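PDB 5ISV: [Ribosomal protein bS18]-alanine N-acetyltransferase from Escherichia coli O157:H7, which transfers an acetyl group from acetyl-CoA to the N-terminal alanine of ribosomal protein bS18. Local coordinates for residues Pro13-Ile18 / Lys30-Asn35; Lys50-Ala55 / Pro73-Gln78. One frame throughout, in Å; residues are numbered along the deposited sequence. Where two conformers were deposited one is given.

Interaction 1 of 2, residues Pro13-Ile18 / Lys30-Asn35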
# COMPACT_ATOMS: atom_id res chain seq x y z
N PRO A 13 13.63 -10.12 3.69
CA PRO A 13 14.94 -9.45 3.54
C PRO A 13 15.07 -8.61 2.23
O PRO A 13 15.62 -7.51 2.25
CB PRO A 13 15.94 -10.61 3.58
CG PRO A 13 15.22 -11.70 4.26
CD PRO A 13 13.79 -11.58 3.88
N ALA A 14 14.58 -9.14 1.12
CA ALA A 14 14.56 -8.37 -0.10
C ALA A 14 13.69 -7.11 0.03
O ALA A 14 14.07 -6.04 -0.46
CB ALA A 14 14.15 -9.22 -1.31
N ALA A 15 12.55 -7.21 0.74
CA ALA A 15 11.70 -6.04 0.90
C ALA A 15 12.40 -4.99 1.76
O ALA A 15 12.34 -3.80 1.44
CB ALA A 15 10.32 -6.39 1.43
N TYR A 16 13.03 -5.44 2.86
CA TYR A 16 13.83 -4.53 3.71
C TYR A 16 14.93 -3.76 2.95
O TYR A 16 15.14 -2.58 3.14
CB TYR A 16 14.43 -5.32 4.91
CG TYR A 16 15.35 -4.50 5.78
CD1 TYR A 16 14.83 -3.73 6.79
CD2 TYR A 16 16.75 -4.47 5.59
CE1 TYR A 16 15.64 -2.96 7.61
CE2 TYR A 16 17.58 -3.69 6.40
CZ TYR A 16 17.01 -2.93 7.42
OH TYR A 16 17.80 -2.15 8.26
N HIS A 17 15.63 -4.47 2.04
CA HIS A 17 16.66 -3.87 1.21
C HIS A 17 16.07 -2.72 0.32
O HIS A 17 16.65 -1.65 0.21
CB HIS A 17 17.33 -5.00 0.38
CG HIS A 17 18.40 -4.55 -0.58
ND1 HIS A 17 19.66 -4.17 -0.18
CD2 HIS A 17 18.38 -4.41 -1.93
CE1 HIS A 17 20.39 -3.86 -1.23
NE2 HIS A 17 19.63 -3.98 -2.31
N ILE A 18 14.89 -2.95 -0.25
CA ILE A 18 14.18 -1.89 -1.00
C ILE A 18 13.83 -0.70 -0.10
O ILE A 18 14.06 0.44 -0.45
CB ILE A 18 12.93 -2.47 -1.69
CG1 ILE A 18 13.38 -3.43 -2.82
CG2 ILE A 18 12.04 -1.38 -2.25
CD1 ILE A 18 12.28 -4.18 -3.51
N LYS A 30 12.40 -5.35 12.55
CA LYS A 30 11.37 -5.78 13.49
C LYS A 30 9.99 -5.30 13.07
O LYS A 30 9.00 -6.04 13.23
CB LYS A 30 11.71 -5.30 14.90
CG LYS A 30 12.73 -6.16 15.62
CD LYS A 30 12.52 -6.13 17.14
CE LYS A 30 12.65 -4.74 17.74
NZ LYS A 30 11.89 -4.55 19.02
N THR A 31 9.88 -4.09 12.52
CA THR A 31 8.58 -3.63 11.98
C THR A 31 8.11 -4.49 10.83
O THR A 31 6.94 -4.89 10.77
CB THR A 31 8.60 -2.16 11.49
OG1 THR A 31 8.93 -1.31 12.58
CG2 THR A 31 7.22 -1.73 11.03
N PHE A 32 9.03 -4.82 9.90
CA PHE A 32 8.63 -5.74 8.83
C PHE A 32 8.15 -7.08 9.33
O PHE A 32 7.14 -7.58 8.87
CB PHE A 32 9.77 -6.01 7.83
CG PHE A 32 9.84 -5.05 6.65
CD1 PHE A 32 8.98 -5.13 5.58
CD2 PHE A 32 10.78 -4.05 6.68
CE1 PHE A 32 9.10 -4.25 4.50
CE2 PHE A 32 10.93 -3.19 5.60
CZ PHE A 32 10.04 -3.27 4.54
N ALA A 33 8.90 -7.70 10.23
CA ALA A 33 8.47 -8.96 10.86
C ALA A 33 7.12 -8.88 11.60
O ALA A 33 6.41 -9.88 11.75
CB ALA A 33 9.53 -9.40 11.85
N SER A 34 6.81 -7.73 12.11
CA SER A 34 5.54 -7.52 12.83
C SER A 34 4.35 -7.46 11.86
O SER A 34 3.24 -7.87 12.19
CB SER A 34 5.61 -6.23 13.63
OG SER A 34 6.54 -6.35 14.71
N ASN A 35 4.59 -6.97 10.65
CA ASN A 35 3.53 -6.72 9.69
C ASN A 35 3.38 -7.88 8.67
O ASN A 35 3.47 -7.68 7.43
CB ASN A 35 3.78 -5.36 9.01
CG ASN A 35 3.25 -4.17 9.80
OD1 ASN A 35 2.04 -3.85 9.81
ND2 ASN A 35 4.16 -3.50 10.51
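Y16 has its CG trans to the backbone N (chi1 176°), and F32 sends its ring toward Y16 and A15 on a chi1 of -89°. With these torsions the two aromatic side chains cross at about a right angle. The contact joins helix 12-22 to helix 29-34, the two helices that link strands 2-6 and 43-47 in this GNAT fold. F32 does most of the touching, laying its ring against the backbone of helix 12-22. F32 CE2 lies 3.7 Å from Y16 CA. Y16 N sits over one face of the ring, 4.0 Å above its plane and displaced toward the rim. F32 CD2 meets Y16 CD1 at 4.1 Å, at the edge of the tyrosine ring and near its plane. On the side toward A15, F32 CE1 is 3.9 Å from A15 CB. All of this is van der Waals packing, and A15 and F32 are buried. W27 and F54 also meet F32 edge-to-face, so the ring belongs to a larger aromatic cluster. The F32 side chain lies about 7 Å from that of A70, a residue predicted to bind acetyl-CoA. Polar groups at and just after the end of helix 29-34 bond back to it. K30 O accepts from S34 N and S34 OG on opposite faces of its carbonyl plane. N35 ND2 donates to T31 O at 3.1 Å, from above the plane of that carbonyl.

Interaction 2 of 2, residues Lys50-Ala55 / Pro73-Gln78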
# COMPACT_ATOMS: atom_id res chain seq x y z
N LYS A 50 14.45 -9.81 -10.10
CA LYS A 50 14.81 -9.07 -8.90
C LYS A 50 13.54 -8.42 -8.33
O LYS A 50 12.71 -7.85 -9.07
CB LYS A 50 15.81 -7.96 -9.25
CG LYS A 50 17.06 -8.48 -9.95
CD LYS A 50 17.85 -9.37 -9.02
CE LYS A 50 19.13 -9.81 -9.70
NZ LYS A 50 20.06 -10.35 -8.69
N MET A 51 13.36 -8.47 -6.99
CA MET A 51 12.24 -7.74 -6.42
C MET A 51 12.41 -6.25 -6.70
O MET A 51 13.49 -5.70 -6.48
CB MET A 51 12.18 -7.98 -4.94
CG MET A 51 10.87 -7.43 -4.34
SD MET A 51 10.74 -7.46 -2.53
CE MET A 51 10.75 -9.22 -2.23
N ALA A 52 11.34 -5.63 -7.22
CA ALA A 52 11.36 -4.23 -7.57
C ALA A 52 10.44 -3.34 -6.72
O ALA A 52 10.67 -2.14 -6.59
CB ALA A 52 11.03 -4.09 -9.05
N ALA A 53 9.39 -3.94 -6.15
CA ALA A 53 8.44 -3.19 -5.31
C ALA A 53 7.72 -4.17 -4.39
O ALA A 53 7.65 -5.36 -4.64
CB ALA A 53 7.46 -2.44 -6.20
N PHE A 54 7.16 -3.62 -3.29
CA PHE A 54 6.32 -4.44 -2.41
C PHE A 54 5.21 -3.55 -1.82
O PHE A 54 5.34 -2.35 -1.82
CB PHE A 54 7.14 -5.04 -1.24
CG PHE A 54 7.70 -4.01 -0.30
CD1 PHE A 54 6.90 -3.49 0.74
CD2 PHE A 54 8.97 -3.52 -0.44
CE1 PHE A 54 7.40 -2.51 1.53
CE2 PHE A 54 9.48 -2.55 0.39
CZ PHE A 54 8.68 -2.04 1.39
N ALA A 55 4.16 -4.25 -1.38
CA ALA A 55 3.01 -3.57 -0.71
C ALA A 55 2.59 -4.45 0.45
O ALA A 55 2.31 -5.61 0.31
CB ALA A 55 1.89 -3.37 -1.67
N PRO A 73 14.45 2.54 -6.07
CA PRO A 73 14.71 3.73 -6.91
C PRO A 73 15.24 3.46 -8.33
O PRO A 73 15.09 4.33 -9.19
CB PRO A 73 15.73 4.56 -6.11
CG PRO A 73 16.21 3.68 -5.01
CD PRO A 73 15.17 2.62 -4.78
N ASP A 74 15.80 2.27 -8.58
CA ASP A 74 16.21 1.85 -9.93
C ASP A 74 15.04 1.57 -10.86
O ASP A 74 15.24 1.37 -12.06
CB ASP A 74 17.03 0.55 -9.86
CG ASP A 74 18.43 0.77 -9.37
OD1 ASP A 74 18.88 1.93 -9.22
OD2 ASP A 74 19.11 -0.26 -9.15
N TYR A 75 13.82 1.53 -10.31
CA TYR A 75 12.63 1.15 -11.01
C TYR A 75 11.52 2.23 -10.97
O TYR A 75 10.37 1.91 -11.28
CB TYR A 75 12.17 -0.24 -10.53
CG TYR A 75 13.26 -1.37 -10.60
CD1 TYR A 75 14.14 -1.62 -9.54
CD2 TYR A 75 13.33 -2.22 -11.68
CE1 TYR A 75 15.09 -2.65 -9.58
CE2 TYR A 75 14.27 -3.26 -11.74
CZ TYR A 75 15.15 -3.49 -10.68
OH TYR A 75 16.10 -4.56 -10.85
N GLN A 76 11.89 3.49 -10.74
CA GLN A 76 10.91 4.60 -10.68
C GLN A 76 10.36 5.00 -12.07
O GLN A 76 11.03 4.90 -13.07
CB GLN A 76 11.54 5.82 -10.05
CG GLN A 76 11.69 5.69 -8.54
CD GLN A 76 12.45 6.82 -7.86
OE1 GLN A 76 12.36 6.95 -6.62
NE2 GLN A 76 13.22 7.63 -8.61
N ARG A 77 9.13 5.49 -12.08
CA ARG A 77 8.41 5.98 -13.26
C ARG A 77 8.16 4.89 -14.29
O ARG A 77 7.96 5.18 -15.47
CB ARG A 77 9.08 7.24 -13.86
CG ARG A 77 9.25 8.44 -12.91
CD ARG A 77 9.75 9.69 -13.63
NE ARG A 77 11.00 9.53 -14.44
CZ ARG A 77 12.23 9.78 -13.97
NH1 ARG A 77 12.43 10.14 -12.69
NH2 ARG A 77 13.29 9.66 -14.75
N GLN A 78 8.15 3.63 -13.84
CA GLN A 78 7.96 2.48 -14.73
C GLN A 78 6.59 1.87 -14.53
O GLN A 78 6.34 0.76 -14.97
CB GLN A 78 9.01 1.42 -14.47
CG GLN A 78 10.39 1.96 -14.78
CD GLN A 78 10.50 2.43 -16.20
OE1 GLN A 78 10.89 3.56 -16.46
NE2 GLN A 78 10.17 1.55 -17.14
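A52, half of a classic beta bulge in which A52 and A53 both face L45 on the adjoining strand, lays its methyl group over one face of the Y75 ring. The CH-pi contact brings A52 CB to 3.9 Å from the ring centroid, 14° off the ring normal. A slight shift toward the rim makes CG the nearest ring atom, at 3.8 Å from A52 CB. Y75 has its CG anti to its carbonyl carbon (chi1 -53°), which carries the ring across to strand 50-60. The far end of the ring meets K50: Y75 OH is 3.8 Å from K50 CB and 4.1 Å from K50 CG. The lysine chain then bends at chi2 (-65°) and leads its amine away from the tyrosine. L80, on helix 80-94, also touches both A52 and Y75, and Q47 of strand 43-47 touches the Y75 side chain as well. Y75 starts a type II turn that ends at Q78. This turn lies in the loop from strand 63-71 to helix 80-94, where the Q/R-x-x-G-x-G/A signature of GNAT enzymes begins at Q76. In relatives that signature binds the pyrophosphate of CoA. The Y75 side chain is also about 4 Å from that of V71, a residue predicted to bind acetyl-CoA. Methyl, methylene and ring carbons carry the contact, with the hydroxyl set against aliphatic carbon, so the loop is held to the strand here by close fit and dispersion.

How the interactions relate
Interaction 1 is largely buried, while interaction 2 is only partly so, running from buried A52 to exposed K50. Each rests on one aromatic ring, but the partners differ. Each ring touches an alanine methyl; F32 adds helix backbone and a second ring, Y75 the methylenes of a lysine. Strand 50-60 connects the two. Its M51 and F54 pack on helix 12-22, with A15 O 3.3 Å from F54 CE2, and F54 CZ is 3.6 Å from F32 CZ. Thus interaction 1 joins two helices beside the strand, and interaction 2 fixes a loop to the start of that strand. Their centres are 15 Å apart.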